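Local coordinates for protein DMATS type aromatic prenyltransferase (Micromonospora olivasterospora, PDB 6ZRY) that probably transfers a dimethylallyl group to C6 of the tryptophan indole, as an ABBA-barrel aromatic prenyltransferase of the DMATS family, at residues D286-E289 and A290-V294; F303-D306 and G307-A311. All blocks are in the same frame, centred on the assembly; numbering follows the deposited sequence.

Contact 1: D286-E289 and A290-V294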
ATOM      1  N   ASP A 286     -21.476  -0.130   3.201  1.00 19.77           N
ATOM      2  CA  ASP A 286     -21.268  -1.061   2.084  1.00 19.19           C
ATOM      3  C   ASP A 286     -20.462  -0.370   0.979  1.00 18.27           C
ATOM      4  O   ASP A 286     -20.256   0.809   1.056  1.00 16.96           O
ATOM      5  CB  ASP A 286     -22.631  -1.552   1.569  1.00 20.38           C
ATOM      6  CG  ASP A 286     -23.537  -0.424   1.146  1.00 21.34           C
ATOM      7  OD1 ASP A 286     -23.228   0.222   0.135  1.00 21.09           O
ATOM      8  OD2 ASP A 286     -24.529  -0.190   1.835  1.00 22.86           O
ATOM      9  N   ASP A 287     -20.112  -1.127  -0.042  1.00 17.28           N
ATOM     10  CA  ASP A 287     -19.282  -0.680  -1.167  1.00 17.18           C
ATOM     11  C   ASP A 287     -20.052   0.257  -2.096  1.00 17.12           C
ATOM     12  O   ASP A 287     -19.388   0.970  -2.830  1.00 17.11           O
ATOM     13  CB  ASP A 287     -18.689  -1.898  -1.852  1.00 16.71           C
ATOM     14  CG  ASP A 287     -17.475  -2.355  -1.069  1.00 16.96           C
ATOM     15  OD1 ASP A 287     -16.551  -1.474  -0.895  1.00 16.28           O
ATOM     16  OD2 ASP A 287     -17.462  -3.547  -0.626  1.00 16.96           O
ATOM     17  N   GLN A 288     -21.389   0.241  -2.106  1.00 17.77           N
ATOM     18  CA  GLN A 288     -22.145   1.249  -2.886  1.00 18.38           C
ATOM     19  C   GLN A 288     -21.874   2.605  -2.252  1.00 17.76           C
ATOM     20  O   GLN A 288     -21.500   3.553  -2.986  1.00 17.40           O
ATOM     21  CB  GLN A 288     -23.635   0.979  -2.935  1.00 19.10           C
ATOM     22  CG  GLN A 288     -24.379   1.955  -3.847  1.00 19.60           C
ATOM     23  CD  GLN A 288     -23.979   1.832  -5.288  1.00 20.38           C
ATOM     24  OE1 GLN A 288     -24.203   0.805  -5.935  1.00 20.66           O
ATOM     25  NE2 GLN A 288     -23.330   2.855  -5.808  1.00 20.15           N
ATOM     26  N   GLU A 289     -21.997   2.693  -0.944  1.00 17.62           N
ATOM     27  CA  GLU A 289     -21.704   3.967  -0.247  1.00 17.87           C
ATOM     28  C   GLU A 289     -20.234   4.347  -0.457  1.00 16.86           C
ATOM     29  O   GLU A 289     -19.944   5.558  -0.748  1.00 16.47           O
ATOM     30  CB  GLU A 289     -22.028   3.908   1.229  1.00 18.66           C
ATOM     31  CG  GLU A 289     -21.908   5.289   1.851  1.00 19.69           C
ATOM     32  CD  GLU A 289     -22.231   5.404   3.318  1.00 20.74           C
ATOM     33  OE1 GLU A 289     -22.109   4.411   4.019  1.00 20.98           O
ATOM     34  OE2 GLU A 289     -22.637   6.530   3.740  1.00 22.88           O
ATOM     35  N   ALA A 290     -19.305   3.396  -0.332  1.00 16.05           N
ATOM     36  CA  ALA A 290     -17.882   3.722  -0.527  1.00 15.59           C
ATOM     37  C   ALA A 290     -17.696   4.207  -1.969  1.00 15.38           C
ATOM     38  O   ALA A 290     -16.986   5.164  -2.174  1.00 14.99           O
ATOM     39  CB  ALA A 290     -16.948   2.520  -0.232  1.00 15.44           C
ATOM     40  N   ARG A 291     -18.302   3.534  -2.937  1.00 15.40           N
ATOM     41  CA  ARG A 291     -18.094   3.901  -4.371  1.00 15.92           C
ATOM     42  C   ARG A 291     -18.602   5.343  -4.564  1.00 16.30           C
ATOM     43  O   ARG A 291     -17.953   6.105  -5.256  1.00 15.94           O
ATOM     44  CB  ARG A 291     -18.778   2.910  -5.320  1.00 15.99           C
ATOM     45  CG  ARG A 291     -18.734   3.365  -6.776  1.00 16.59           C
ATOM     46  CD  ARG A 291     -19.929   4.234  -7.146  1.00 17.20           C
ATOM     47  NE  ARG A 291     -19.795   4.854  -8.449  1.00 17.82           N
ATOM     48  CZ  ARG A 291     -20.449   5.947  -8.852  1.00 18.61           C
ATOM     49  NH1 ARG A 291     -21.277   6.577  -8.040  1.00 18.69           N
ATOM     50  NH2 ARG A 291     -20.247   6.420 -10.071  1.00 19.10           N
ATOM     51  N   ASP A 292     -19.741   5.658  -3.967  1.00 17.11           N
ATOM     52  CA  ASP A 292     -20.385   6.999  -4.086  1.00 17.43           C
ATOM     53  C   ASP A 292     -19.466   8.073  -3.508  1.00 17.80           C
ATOM     54  O   ASP A 292     -19.375   9.130  -4.132  1.00 18.15           O
ATOM     55  CB  ASP A 292     -21.790   6.979  -3.497  1.00 18.03           C
ATOM     56  CG  ASP A 292     -22.764   6.144  -4.330  1.00 18.29           C
ATOM     57  OD1 ASP A 292     -22.430   5.819  -5.528  1.00 19.22           O
ATOM     58  OD2 ASP A 292     -23.825   5.820  -3.815  1.00 19.68           O
ATOM     59  N   ARG A 293     -18.792   7.815  -2.388  1.00 17.41           N
ATOM     60  CA  ARG A 293     -17.884   8.796  -1.770  1.00 17.37           C
ATOM     61  C   ARG A 293     -16.668   8.986  -2.650  1.00 16.80           C
ATOM     62  O   ARG A 293     -16.244  10.112  -2.840  1.00 17.02           O
ATOM     63  CB  ARG A 293     -17.464   8.356  -0.377  1.00 17.51           C
ATOM     64  CG  ARG A 293     -18.616   8.274   0.592  1.00 17.98           C
ATOM     65  CD  ARG A 293     -18.129   8.153   1.995  1.00 17.85           C
ATOM     66  NE  ARG A 293     -19.210   7.981   2.942  1.00 18.50           N
ATOM     67  CZ  ARG A 293     -19.054   7.566   4.203  1.00 18.63           C
ATOM     68  NH1 ARG A 293     -17.856   7.249   4.679  1.00 18.30           N
ATOM     69  NH2 ARG A 293     -20.112   7.381   4.957  1.00 19.16           N
ATOM     70  N   VAL A 294     -16.093   7.903  -3.132  1.00 16.55           N
ATOM     71  CA  VAL A 294     -14.877   7.968  -3.953  1.00 16.26           C
ATOM     72  C   VAL A 294     -15.210   8.675  -5.257  1.00 16.18           C
ATOM     73  O   VAL A 294     -14.450   9.500  -5.665  1.00 16.30           O
ATOM     74  CB  VAL A 294     -14.280   6.575  -4.188  1.00 16.07           C
ATOM     75  CG1 VAL A 294     -13.118   6.644  -5.169  1.00 16.25           C
ATOM     76  CG2 VAL A 294     -13.851   5.938  -2.871  1.00 16.08           C
TER
HETATM   77  O   HOH W   1     -21.857   8.851   2.004  1.00 24.18           O
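Ala290 N and Arg291 N donate to Asp286 O and Asp287 O, at 3.1 and 2.8 Å, as the first turns of helix 287-300 form, and Asp292 and Arg293 continue the i to i+4 pattern. This is the N-terminus of an outer helix of the ABBA barrel, packed against strand 327-333 through Ala290 and Val294. Asp286 is its N-cap: OD1 accepts a fairly straight bond from Glu289 N and a weak one from Gln288 N, while OD2 forms a salt bridge with Arg321. Asp287, buried in the first turn, turns its carboxylate to Arg318 and to the backbone N atoms of Leu326 and Ile327, tying the helix start to the beginning of that strand.

Two i to i+4 side-chain pairs, starting at adjacent residues, follow the helix surface. Gln288 has CG anti to its backbone N (chi1 -175°) and bends at chi2, which carries NE2 along the helix to Asp292 OD1 at 3.1 Å. The acceptor lies in the plane of the Gln288 amide, but NE2 approaches from above the carboxylate plane. From the opposite face Arg291 NH1 reaches the same oxygen at 2.9 Å in a salt bridge, so OD1 is gripped by two donors; Arg291 NE meanwhile pairs with Asp309.

Glu289 and Arg293 form the second pair. Glu289 is extended, and its OE2 takes a weak, bent bond (140°) from Arg293 NH2 at 2.9 Å within a salt bridge, the carboxylate and guanidinium planes 67° apart. OE1 accepts from Thr285 N, and Arg293 NH1 donates to Ala246 O and Tyr283 O, so both groups are held from outside the turn as well. A water closes the pair, donating to Glu289 OE2 at 3.0 Å and accepting from Arg293 NE at 2.9 Å.

Contact 2: F303-D306 and G307-A311; sequences FDTD and GLDRA
Asp309 N donates to Thr305 O at 3.0 Å and Arg310 N to Asp306 O, the first full turn of helix 305-315, whose N-cap is Asp304 on the outer surface of the barrel. The capping carboxylate is anti to its own backbone nitrogen (chi1 -169°), and OD1 accepts from Asp306 N at 3.1 Å, a straight bond (166°) that meets the oxygen from well above the carboxylate plane. Gly307 N adds a weak bond to Asp304 O.

The side chains of Thr305, Asp306 and Asp309 gather round one water. It accepts from Thr305 OG1 at 2.8 Å and donates to Asp309 OD2 at 2.7 Å and, in one of the two conformers of Asp306, to its OD1 at 3.0 Å, a doubtful bond because the other conformer exists. In Asp309, CG stands beside the backbone N (chi1 -65°), which brings the carboxylate back over the preceding turn while OD1 forms a salt bridge with Arg291 of helix 287-300. An alanine here is likely to leave Arg291 NE without its charged mate and the water with one fewer acceptor. Leu308, buried, packs on Leu298 of helix 287-300 and Val343 of strand 341-346. Arg310 runs on the solvent side and touches Val20; its CG rests 3.2 Å from Asp306 O.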
ATOM      1  N   PHE A 303     -11.639  14.255 -12.166  1.00 34.58           N
ATOM      2  CA  PHE A 303     -11.364  12.893 -12.692  1.00 37.00           C
ATOM      3  C   PHE A 303     -12.676  12.329 -13.256  1.00 39.55           C
ATOM      4  O   PHE A 303     -13.754  12.947 -13.028  1.00 40.75           O
ATOM      5  CB  PHE A 303     -10.700  12.004 -11.639  1.00 36.62           C
ATOM      6  CG  PHE A 303      -9.266  12.346 -11.330  1.00 37.16           C
ATOM      7  CD1 PHE A 303      -8.283  12.222 -12.298  1.00 37.94           C
ATOM      8  CD2 PHE A 303      -8.889  12.784 -10.068  1.00 37.56           C
ATOM      9  CE1 PHE A 303      -6.964  12.547 -12.017  1.00 37.59           C
ATOM     10  CE2 PHE A 303      -7.567  13.114  -9.788  1.00 37.94           C
ATOM     11  CZ  PHE A 303      -6.607  12.995 -10.766  1.00 38.01           C
ATOM     12  N   ASP A 304     -12.565  11.255 -14.046  1.00 42.30           N
ATOM     13  CA  ASP A 304     -13.697  10.536 -14.691  1.00 43.78           C
ATOM     14  C   ASP A 304     -14.075   9.301 -13.847  1.00 40.65           C
ATOM     15  O   ASP A 304     -13.205   8.364 -13.662  1.00 42.70           O
ATOM     16  CB  ASP A 304     -13.345  10.136 -16.131  1.00 45.81           C
ATOM     17  CG  ASP A 304     -14.526   9.636 -16.942  1.00 47.50           C
ATOM     18  OD1 ASP A 304     -15.639   9.556 -16.381  1.00 48.45           O
ATOM     19  OD2 ASP A 304     -14.323   9.327 -18.144  1.00 51.23           O
ATOM     20  N   THR A 305     -15.327   9.250 -13.398  1.00 37.52           N
ATOM     21  CA  THR A 305     -15.860   8.143 -12.566  1.00 33.69           C
ATOM     22  C   THR A 305     -16.056   6.876 -13.417  1.00 30.62           C
ATOM     23  O   THR A 305     -16.261   5.831 -12.830  1.00 29.69           O
ATOM     24  CB  THR A 305     -17.162   8.526 -11.853  1.00 34.25           C
ATOM     25  OG1 THR A 305     -18.171   8.734 -12.830  1.00 35.46           O
ATOM     26  CG2 THR A 305     -17.017   9.758 -10.986  1.00 36.08           C
ATOM     27  N   ASP A 306     -15.994   6.987 -14.747  0.50 29.60           N
ATOM     28  CA  ASP A 306     -16.063   5.827 -15.673  0.50 28.52           C
ATOM     29  C   ASP A 306     -14.899   4.865 -15.386  0.50 26.98           C
ATOM     30  O   ASP A 306     -15.131   3.654 -15.396  0.50 25.82           O
ATOM     31  CB  ASP A 306     -16.068   6.280 -17.133  0.50 29.42           C
ATOM     32  CG  ASP A 306     -17.381   6.893 -17.578  0.50 30.26           C
ATOM     33  OD1 ASP A 306     -18.388   6.795 -16.812  0.50 29.97           O
ATOM     34  OD2 ASP A 306     -17.398   7.456 -18.682  0.50 31.76           O
ATOM     35  N   GLY A 307     -13.697   5.395 -15.137  1.00 25.86           N
ATOM     36  CA  GLY A 307     -12.507   4.577 -14.844  1.00 25.42           C
ATOM     37  C   GLY A 307     -12.690   3.798 -13.556  1.00 23.59           C
ATOM     38  O   GLY A 307     -12.363   2.593 -13.528  1.00 23.40           O
ATOM     39  N   LEU A 308     -13.199   4.475 -12.535  1.00 22.14           N
ATOM     40  CA  LEU A 308     -13.512   3.899 -11.206  1.00 21.68           C
ATOM     41  C   LEU A 308     -14.539   2.765 -11.366  1.00 21.27           C
ATOM     42  O   LEU A 308     -14.292   1.665 -10.873  1.00 20.65           O
ATOM     43  CB  LEU A 308     -14.071   4.996 -10.308  1.00 21.41           C
ATOM     44  CG  LEU A 308     -14.687   4.500  -9.002  1.00 21.70           C
ATOM     45  CD1 LEU A 308     -13.617   4.014  -8.065  1.00 21.89           C
ATOM     46  CD2 LEU A 308     -15.528   5.572  -8.355  1.00 21.73           C
ATOM     47  N   ASP A 309     -15.667   3.046 -12.009  1.00 21.37           N
ATOM     48  CA  ASP A 309     -16.755   2.057 -12.159  1.00 21.20           C
ATOM     49  C   ASP A 309     -16.279   0.871 -13.005  1.00 21.04           C
ATOM     50  O   ASP A 309     -16.651  -0.225 -12.683  1.00 20.08           O
ATOM     51  CB  ASP A 309     -18.019   2.703 -12.702  1.00 21.92           C
ATOM     52  CG  ASP A 309     -18.596   3.706 -11.737  1.00 22.49           C
ATOM     53  OD1 ASP A 309     -18.368   3.549 -10.518  1.00 23.84           O
ATOM     54  OD2 ASP A 309     -19.220   4.653 -12.195  1.00 23.73           O
ATOM     55  N   ARG A 310     -15.464   1.088 -14.028  1.00 21.70           N
ATOM     56  CA  ARG A 310     -14.932  -0.022 -14.855  1.00 23.24           C
ATOM     57  C   ARG A 310     -13.929  -0.837 -14.020  1.00 21.80           C
ATOM     58  O   ARG A 310     -13.960  -2.102 -14.126  1.00 20.94           O
ATOM     59  CB  ARG A 310     -14.354   0.511 -16.171  1.00 26.08           C
ATOM     60  CG  ARG A 310     -15.430   0.954 -17.159  1.00 29.13           C
ATOM     61  CD  ARG A 310     -15.012   0.975 -18.619  1.00 33.58           C
ATOM     62  NE  ARG A 310     -13.663   1.486 -18.850  1.00 36.72           N
ATOM     63  CZ  ARG A 310     -12.658   0.804 -19.447  1.00 40.24           C
ATOM     64  NH1 ARG A 310     -11.470   1.386 -19.604  1.00 41.13           N
ATOM     65  NH2 ARG A 310     -12.842  -0.440 -19.893  1.00 41.95           N
ATOM     66  N   ALA A 311     -13.098  -0.192 -13.207  1.00 21.07           N
ATOM     67  CA  ALA A 311     -12.109  -0.923 -12.368  1.00 20.10           C
ATOM     68  C   ALA A 311     -12.871  -1.784 -11.347  1.00 19.28           C
ATOM     69  O   ALA A 311     -12.519  -2.927 -11.158  1.00 19.32           O
ATOM     70  CB  ALA A 311     -11.134   0.021 -11.701  1.00 20.40           C
TER
HETATM   71  O   HOH W   2     -19.461   6.628 -14.048  1.00 36.34           O

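In the fold
Contact 1 and contact 2 open two successive helices, 287-300 and 305-315, that lie side by side on the outside of the barrel; the centres of the two contacts are about 13 Å apart. One salt bridge joins them directly, Arg291 NE to Asp309 OD1 at 2.8 Å, so Arg291 serves Asp292 in its own turn and Asp309 in the other. Val294 CG1 also packs against Leu308 CD1 at 3.9 Å. Both contacts lie away from the tryptophan pocket. In contact 1 the side chain of Asp287 is about 13 Å from the bound tryptophan and holds the start of strand 327-333, which carries the pocket residue His329.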